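Local atomic coordinates of KLLA0B12012p (Kluyveromyces lactis, PDB entry 6Y3P), a protein that probably binds ATP through a C-terminal ATP-grasp domain of the tubulin-tyrosine ligase family and, as Pby1, directly partners the mRNA decapping enzyme Dcp2. Residues K323-V335 with K342-Q354. Numbering follows the deposited sequence.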
ATOM      1  N   LYS A 323      -7.652  17.604  -9.337  1.00 55.70           N
ATOM      2  CA  LYS A 323      -7.564  18.790  -8.481  1.00 55.49           C
ATOM      3  C   LYS A 323      -8.568  18.733  -7.298  1.00 57.35           C
ATOM      4  O   LYS A 323      -8.282  19.213  -6.204  1.00 57.69           O
ATOM      5  CB  LYS A 323      -7.818  20.044  -9.358  1.00 59.38           C
ATOM      6  CG  LYS A 323      -7.582  21.385  -8.671  1.00 88.79           C
ATOM      7  CD  LYS A 323      -6.184  21.937  -8.887  1.00106.93           C
ATOM      8  CE  LYS A 323      -5.734  22.760  -7.705  1.00120.71           C
ATOM      9  NZ  LYS A 323      -4.259  22.696  -7.532  1.00131.79           N
ATOM     10  N   ASN A 324      -9.729  18.151  -7.531  1.00 51.85           N
ATOM     11  CA  ASN A 324     -10.809  18.088  -6.555  1.00 51.00           C
ATOM     12  C   ASN A 324     -10.868  16.748  -5.794  1.00 50.82           C
ATOM     13  O   ASN A 324     -11.862  16.427  -5.151  1.00 49.99           O
ATOM     14  CB  ASN A 324     -12.159  18.444  -7.242  1.00 52.84           C
ATOM     15  CG  ASN A 324     -12.492  17.637  -8.472  1.00 72.86           C
ATOM     16  OD1 ASN A 324     -11.626  17.144  -9.216  1.00 70.41           O
ATOM     17  ND2 ASN A 324     -13.768  17.517  -8.735  1.00 66.65           N
ATOM     18  N   SER A 325      -9.795  15.981  -5.845  1.00 46.16           N
ATOM     19  CA  SER A 325      -9.722  14.715  -5.122  1.00 44.22           C
ATOM     20  C   SER A 325      -8.636  14.766  -4.079  1.00 45.91           C
ATOM     21  O   SER A 325      -7.696  15.539  -4.206  1.00 44.77           O
ATOM     22  CB  SER A 325      -9.404  13.567  -6.073  1.00 43.74           C
ATOM     23  OG  SER A 325     -10.409  13.402  -7.051  1.00 54.83           O
ATOM     24  N   LEU A 326      -8.784  13.938  -3.057  1.00 43.49           N
ATOM     25  CA  LEU A 326      -7.774  13.602  -2.067  1.00 45.36           C
ATOM     26  C   LEU A 326      -7.971  12.129  -1.773  1.00 51.69           C
ATOM     27  O   LEU A 326      -9.058  11.616  -2.010  1.00 53.52           O
ATOM     28  CB  LEU A 326      -7.725  14.466  -0.772  1.00 45.75           C
ATOM     29  CG  LEU A 326      -8.894  14.442   0.226  1.00 50.41           C
ATOM     30  CD1 LEU A 326      -8.931  13.136   1.048  1.00 49.24           C
ATOM     31  CD2 LEU A 326      -8.739  15.576   1.178  1.00 52.04           C
ATOM     32  N   GLU A 327      -6.948  11.441  -1.317  1.00 47.53           N
ATOM     33  CA  GLU A 327      -7.109  10.038  -0.988  1.00 46.60           C
ATOM     34  C   GLU A 327      -6.035   9.593  -0.035  1.00 49.08           C
ATOM     35  O   GLU A 327      -4.872   9.906  -0.256  1.00 47.70           O
ATOM     36  CB  GLU A 327      -7.146   9.129  -2.243  1.00 47.18           C
ATOM     37  CG  GLU A 327      -7.614   7.716  -1.905  1.00 53.12           C
ATOM     38  CD  GLU A 327      -7.964   6.767  -3.033  1.00 59.16           C
ATOM     39  OE1 GLU A 327      -8.093   7.237  -4.185  1.00 49.95           O
ATOM     40  OE2 GLU A 327      -8.108   5.550  -2.763  1.00 51.35           O
ATOM     41  N   THR A 328      -6.411   8.818   0.998  1.00 45.95           N
ATOM     42  CA  THR A 328      -5.386   8.266   1.863  1.00 44.84           C
ATOM     43  C   THR A 328      -5.333   6.763   1.573  1.00 49.60           C
ATOM     44  O   THR A 328      -6.351   6.069   1.556  1.00 49.18           O
ATOM     45  CB  THR A 328      -5.430   8.714   3.332  1.00 48.35           C
ATOM     46  OG1 THR A 328      -5.390   7.593   4.207  1.00 53.81           O
ATOM     47  CG2 THR A 328      -6.553   9.642   3.657  1.00 42.22           C
ATOM     48  N   PHE A 329      -4.135   6.302   1.247  1.00 45.08           N
ATOM     49  CA  PHE A 329      -3.865   4.921   0.899  1.00 44.65           C
ATOM     50  C   PHE A 329      -3.058   4.280   2.027  1.00 49.20           C
ATOM     51  O   PHE A 329      -2.348   4.977   2.758  1.00 47.41           O
ATOM     52  CB  PHE A 329      -3.017   4.851  -0.386  1.00 45.62           C
ATOM     53  CG  PHE A 329      -3.573   5.551  -1.603  1.00 46.20           C
ATOM     54  CD1 PHE A 329      -3.266   6.884  -1.859  1.00 47.59           C
ATOM     55  CD2 PHE A 329      -4.331   4.853  -2.539  1.00 47.79           C
ATOM     56  CE1 PHE A 329      -3.741   7.519  -3.017  1.00 48.77           C
ATOM     57  CE2 PHE A 329      -4.802   5.487  -3.701  1.00 49.92           C
ATOM     58  CZ  PHE A 329      -4.511   6.817  -3.925  1.00 47.62           C
ATOM     59  N   GLY A 330      -3.152   2.951   2.104  1.00 45.13           N
ATOM     60  CA  GLY A 330      -2.395   2.117   3.022  1.00 44.17           C
ATOM     61  C   GLY A 330      -1.225   1.466   2.309  1.00 48.05           C
ATOM     62  O   GLY A 330      -1.422   0.547   1.510  1.00 46.83           O
ATOM     63  N   PHE A 331       0.006   1.970   2.553  1.00 45.74           N
ATOM     64  CA  PHE A 331       1.207   1.414   1.942  1.00 45.25           C
ATOM     65  C   PHE A 331       1.793   0.345   2.839  1.00 49.80           C
ATOM     66  O   PHE A 331       2.078   0.606   4.003  1.00 50.39           O
ATOM     67  CB  PHE A 331       2.246   2.492   1.632  1.00 45.77           C
ATOM     68  CG  PHE A 331       2.082   3.218   0.323  1.00 45.80           C
ATOM     69  CD1 PHE A 331       0.915   3.920   0.039  1.00 46.74           C
ATOM     70  CD2 PHE A 331       3.148   3.338  -0.556  1.00 46.43           C
ATOM     71  CE1 PHE A 331       0.801   4.660  -1.130  1.00 47.64           C
ATOM     72  CE2 PHE A 331       3.030   4.078  -1.731  1.00 48.38           C
ATOM     73  CZ  PHE A 331       1.858   4.735  -2.010  1.00 46.32           C
ATOM     74  N   ASP A 332       1.945  -0.857   2.300  1.00 47.02           N
ATOM     75  CA  ASP A 332       2.509  -1.974   3.040  1.00 48.12           C
ATOM     76  C   ASP A 332       3.919  -2.290   2.599  1.00 48.25           C
ATOM     77  O   ASP A 332       4.189  -2.626   1.427  1.00 48.68           O
ATOM     78  CB  ASP A 332       1.591  -3.205   3.020  1.00 52.07           C
ATOM     79  CG  ASP A 332       0.308  -2.933   3.797  1.00 74.53           C
ATOM     80  OD1 ASP A 332       0.317  -3.095   5.046  1.00 76.58           O
ATOM     81  OD2 ASP A 332      -0.672  -2.474   3.176  1.00 85.03           O
ATOM     82  N   PHE A 333       4.824  -2.121   3.562  1.00 40.67           N
ATOM     83  CA  PHE A 333       6.251  -2.359   3.450  1.00 39.95           C
ATOM     84  C   PHE A 333       6.713  -3.514   4.348  1.00 45.68           C
ATOM     85  O   PHE A 333       6.276  -3.634   5.484  1.00 43.61           O
ATOM     86  CB  PHE A 333       7.028  -1.107   3.897  1.00 40.78           C
ATOM     87  CG  PHE A 333       6.913   0.096   3.009  1.00 40.42           C
ATOM     88  CD1 PHE A 333       7.777   0.274   1.940  1.00 42.35           C
ATOM     89  CD2 PHE A 333       5.993   1.098   3.287  1.00 41.07           C
ATOM     90  CE1 PHE A 333       7.682   1.418   1.129  1.00 42.50           C
ATOM     91  CE2 PHE A 333       5.882   2.220   2.456  1.00 41.95           C
ATOM     92  CZ  PHE A 333       6.723   2.366   1.384  1.00 39.54           C
ATOM     93  N   LEU A 334       7.662  -4.296   3.856  1.00 45.89           N
ATOM     94  CA  LEU A 334       8.360  -5.351   4.589  1.00 46.86           C
ATOM     95  C   LEU A 334       9.734  -4.757   4.988  1.00 49.47           C
ATOM     96  O   LEU A 334      10.263  -3.880   4.302  1.00 48.23           O
ATOM     97  CB  LEU A 334       8.564  -6.564   3.675  1.00 48.34           C
ATOM     98  CG  LEU A 334       7.491  -7.675   3.710  1.00 55.24           C
ATOM     99  CD1 LEU A 334       6.119  -7.169   3.349  1.00 57.52           C
ATOM    100  CD2 LEU A 334       7.845  -8.805   2.759  1.00 55.57           C
ATOM    101  N   VAL A 335      10.248  -5.165   6.138  1.00 45.76           N
ATOM    102  CA  VAL A 335      11.531  -4.730   6.656  1.00 45.26           C
ATOM    103  C   VAL A 335      12.404  -5.962   6.783  1.00 47.12           C
ATOM    104  O   VAL A 335      11.971  -6.959   7.382  1.00 46.42           O
ATOM    105  CB  VAL A 335      11.440  -3.986   8.022  1.00 49.73           C
ATOM    106  CG1 VAL A 335      12.756  -3.264   8.331  1.00 48.33           C
ATOM    107  CG2 VAL A 335      10.263  -3.007   8.057  1.00 49.90           C
ATOM    108  N   LYS A 342      10.918  -2.753   1.824  1.00 45.13           N
ATOM    109  CA  LYS A 342      10.535  -3.280   0.543  1.00 45.43           C
ATOM    110  C   LYS A 342       9.070  -3.080   0.369  1.00 46.93           C
ATOM    111  O   LYS A 342       8.293  -3.548   1.187  1.00 45.32           O
ATOM    112  CB  LYS A 342      11.029  -4.735   0.336  1.00 48.71           C
ATOM    113  CG  LYS A 342      12.348  -4.734  -0.470  1.00 64.69           C
ATOM    114  CD  LYS A 342      13.223  -5.969  -0.273  1.00 74.89           C
ATOM    115  CE  LYS A 342      14.500  -5.944  -1.106  1.00 77.47           C
ATOM    116  NZ  LYS A 342      14.254  -6.052  -2.583  1.00 77.29           N
ATOM    117  N   LEU A 343       8.684  -2.281  -0.636  1.00 44.36           N
ATOM    118  CA  LEU A 343       7.263  -2.057  -0.888  1.00 43.80           C
ATOM    119  C   LEU A 343       6.624  -3.335  -1.422  1.00 49.27           C
ATOM    120  O   LEU A 343       7.120  -3.943  -2.372  1.00 48.96           O
ATOM    121  CB  LEU A 343       6.984  -0.855  -1.818  1.00 43.25           C
ATOM    122  CG  LEU A 343       5.503  -0.558  -2.096  1.00 46.56           C
ATOM    123  CD1 LEU A 343       4.768  -0.098  -0.841  1.00 44.64           C
ATOM    124  CD2 LEU A 343       5.360   0.447  -3.210  1.00 52.05           C
ATOM    125  N   LEU A 344       5.528  -3.735  -0.784  1.00 47.84           N
ATOM    126  CA  LEU A 344       4.806  -4.918  -1.170  1.00 49.23           C
ATOM    127  C   LEU A 344       3.559  -4.539  -1.961  1.00 53.20           C
ATOM    128  O   LEU A 344       3.337  -5.089  -3.036  1.00 53.31           O
ATOM    129  CB  LEU A 344       4.470  -5.758   0.083  1.00 49.82           C
ATOM    130  CG  LEU A 344       3.575  -6.977  -0.118  1.00 56.02           C
ATOM    131  CD1 LEU A 344       4.307  -8.114  -0.880  1.00 56.47           C
ATOM    132  CD2 LEU A 344       3.039  -7.467   1.222  1.00 58.96           C
ATOM    133  N   GLU A 345       2.733  -3.621  -1.426  1.00 48.59           N
ATOM    134  CA  GLU A 345       1.468  -3.220  -2.067  1.00 47.48           C
ATOM    135  C   GLU A 345       0.941  -1.900  -1.547  1.00 48.30           C
ATOM    136  O   GLU A 345       1.364  -1.404  -0.490  1.00 46.26           O
ATOM    137  CB  GLU A 345       0.385  -4.303  -1.873  1.00 48.85           C
ATOM    138  CG  GLU A 345      -0.025  -4.498  -0.419  1.00 60.99           C
ATOM    139  CD  GLU A 345      -0.799  -5.760  -0.091  1.00 83.46           C
ATOM    140  OE1 GLU A 345      -1.338  -6.387  -1.031  1.00 57.77           O
ATOM    141  OE2 GLU A 345      -0.885  -6.110   1.110  1.00 92.34           O
ATOM    142  N   VAL A 346      -0.023  -1.359  -2.296  1.00 43.50           N
ATOM    143  CA  VAL A 346      -0.727  -0.126  -1.992  1.00 42.31           C
ATOM    144  C   VAL A 346      -2.199  -0.537  -1.939  1.00 48.39           C
ATOM    145  O   VAL A 346      -2.706  -1.144  -2.871  1.00 48.50           O
ATOM    146  CB  VAL A 346      -0.421   0.966  -3.065  1.00 44.77           C
ATOM    147  CG1 VAL A 346      -1.242   2.234  -2.843  1.00 44.17           C
ATOM    148  CG2 VAL A 346       1.075   1.283  -3.137  1.00 43.40           C
ATOM    149  N   ASN A 347      -2.847  -0.279  -0.814  1.00 47.83           N
ATOM    150  CA  ASN A 347      -4.253  -0.604  -0.597  1.00 48.70           C
ATOM    151  C   ASN A 347      -5.089   0.663  -0.504  1.00 53.62           C
ATOM    152  O   ASN A 347      -4.806   1.558   0.293  1.00 52.31           O
ATOM    153  CB  ASN A 347      -4.455  -1.465   0.664  1.00 49.18           C
ATOM    154  CG  ASN A 347      -3.744  -2.789   0.613  1.00 69.27           C
ATOM    155  OD1 ASN A 347      -4.084  -3.683  -0.168  1.00 64.18           O
ATOM    156  ND2 ASN A 347      -2.725  -2.930   1.432  1.00 58.44           N
ATOM    157  N   ALA A 348      -6.100   0.721  -1.356  1.00 52.54           N
ATOM    158  CA  ALA A 348      -7.117   1.761  -1.425  1.00 53.14           C
ATOM    159  C   ALA A 348      -8.120   1.407  -0.345  1.00 56.89           C
ATOM    160  O   ALA A 348      -8.320   0.217  -0.054  1.00 54.39           O
ATOM    161  CB  ALA A 348      -7.821   1.714  -2.786  1.00 54.16           C
ATOM    162  N   PHE A 349      -8.753   2.438   0.232  1.00 55.49           N
ATOM    163  CA  PHE A 349      -9.785   2.342   1.267  1.00 56.20           C
ATOM    164  C   PHE A 349      -9.398   1.317   2.373  1.00 62.04           C
ATOM    165  O   PHE A 349     -10.117   0.340   2.623  1.00 62.36           O
ATOM    166  CB  PHE A 349     -11.159   2.090   0.606  1.00 58.06           C
ATOM    167  CG  PHE A 349     -11.669   3.366  -0.037  1.00 59.41           C
ATOM    168  CD1 PHE A 349     -11.171   3.794  -1.267  1.00 61.70           C
ATOM    169  CD2 PHE A 349     -12.592   4.176   0.621  1.00 61.21           C
ATOM    170  CE1 PHE A 349     -11.598   4.996  -1.833  1.00 63.49           C
ATOM    171  CE2 PHE A 349     -13.006   5.385   0.061  1.00 64.79           C
ATOM    172  CZ  PHE A 349     -12.519   5.782  -1.170  1.00 63.19           C
ATOM    173  N   PRO A 350      -8.209   1.519   3.001  1.00 58.84           N
ATOM    174  CA  PRO A 350      -7.758   0.575   4.036  1.00 58.67           C
ATOM    175  C   PRO A 350      -8.632   0.588   5.287  1.00 61.63           C
ATOM    176  O   PRO A 350      -9.299   1.588   5.566  1.00 59.98           O
ATOM    177  CB  PRO A 350      -6.347   1.083   4.370  1.00 60.21           C
ATOM    178  CG  PRO A 350      -6.403   2.557   4.064  1.00 63.86           C
ATOM    179  CD  PRO A 350      -7.245   2.637   2.839  1.00 59.53           C
ATOM    180  N   ASP A 351      -8.636  -0.531   6.039  1.00 59.05           N
ATOM    181  CA  ASP A 351      -9.392  -0.581   7.286  1.00 59.35           C
ATOM    182  C   ASP A 351      -8.536   0.148   8.310  1.00 60.80           C
ATOM    183  O   ASP A 351      -7.390  -0.227   8.546  1.00 61.23           O
ATOM    184  CB  ASP A 351      -9.722  -2.037   7.731  1.00 62.37           C
ATOM    185  CG  ASP A 351     -10.873  -2.190   8.741  1.00 81.60           C
ATOM    186  OD1 ASP A 351     -11.663  -1.218   8.916  1.00 84.91           O
ATOM    187  OD2 ASP A 351     -11.015  -3.293   9.314  1.00 88.14           O
ATOM    188  N   PHE A 352      -9.053   1.265   8.803  1.00 55.98           N
ATOM    189  CA  PHE A 352      -8.415   2.095   9.812  1.00 54.67           C
ATOM    190  C   PHE A 352      -8.753   1.583  11.223  1.00 57.68           C
ATOM    191  O   PHE A 352      -8.125   2.036  12.176  1.00 55.79           O
ATOM    192  CB  PHE A 352      -8.846   3.569   9.662  1.00 55.91           C
ATOM    193  CG  PHE A 352      -8.447   4.238   8.364  1.00 56.45           C
ATOM    194  CD1 PHE A 352      -7.165   4.756   8.193  1.00 58.54           C
ATOM    195  CD2 PHE A 352      -9.364   4.384   7.326  1.00 57.43           C
ATOM    196  CE1 PHE A 352      -6.800   5.376   6.991  1.00 58.55           C
ATOM    197  CE2 PHE A 352      -8.991   4.987   6.122  1.00 59.08           C
ATOM    198  CZ  PHE A 352      -7.718   5.485   5.965  1.00 56.81           C
ATOM    199  N   LYS A 353      -9.733   0.646  11.357  1.00 56.34           N
ATOM    200  CA  LYS A 353     -10.165   0.121  12.665  1.00 57.63           C
ATOM    201  C   LYS A 353      -9.029  -0.513  13.511  1.00 61.60           C
ATOM    202  O   LYS A 353      -8.335  -1.420  13.045  1.00 58.93           O
ATOM    203  CB  LYS A 353     -11.354  -0.851  12.547  1.00 60.53           C
ATOM    204  CG  LYS A 353     -12.095  -0.973  13.874  1.00 69.72           C
ATOM    205  CD  LYS A 353     -13.065  -2.132  13.959  1.00 74.94           C
ATOM    206  CE  LYS A 353     -13.093  -2.775  15.338  1.00 85.69           C
ATOM    207  NZ  LYS A 353     -13.048  -1.805  16.477  1.00 90.53           N
ATOM    208  N   GLN A 354      -8.867   0.004  14.755  1.00 60.69           N
ATOM    209  CA  GLN A 354      -7.873  -0.412  15.763  1.00 61.66           C
ATOM    210  C   GLN A 354      -8.513  -0.517  17.164  1.00 68.83           C
ATOM    211  O   GLN A 354      -9.685  -0.181  17.358  1.00 69.54           O
ATOM    212  CB  GLN A 354      -6.664   0.580  15.850  1.00 62.31           C
ATOM    213  CG  GLN A 354      -6.035   1.100  14.544  1.00 69.65           C
ATOM    214  CD  GLN A 354      -5.462   0.049  13.612  1.00 85.71           C
ATOM    215  OE1 GLN A 354      -5.037  -1.039  14.022  1.00 75.16           O
ATOM    216  NE2 GLN A 354      -5.424   0.377  12.318  1.00 81.06           N
TER
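An antiparallel beta hairpin in the ATP-grasp fold pairs F331 with V346 and D332 with E345. Its strands, 326-335 and 341-347, belong to an antiparallel sheet, where 326-335 also pairs with strand 215-224. A classic beta bulge places L344 and E345 both opposite D332. D332 O accepts a hydrogen bond from L344 N (2.8 Å) and a weak one from E345 N (3.4 Å). F331, V346, F333 and L343 share one face of the sheet. The CG2 methyl of V346 sits over the centre of the F331 ring, 3.7 Å from its centroid. V346 CG1 points away from the backbone N of V346 (chi1 175°), which brings it to F331 CE1 at 3.6 Å. Helix 290-313 also packs on F331. With an alanine in place of F331, a gap would probably open under V346 CG2, and L343 CD1 would be less closely packed on that side. L343 CD1 lies over one face of the F333 ring, offset toward its rim. On the other face of the sheet, D332 OD1 forms a salt bridge with R218. D332 OD2 receives a short but bent, weak bond from N347 ND2 (2.7 Å, 116° at the hydrogen), with carboxylate and amide planes 64° apart.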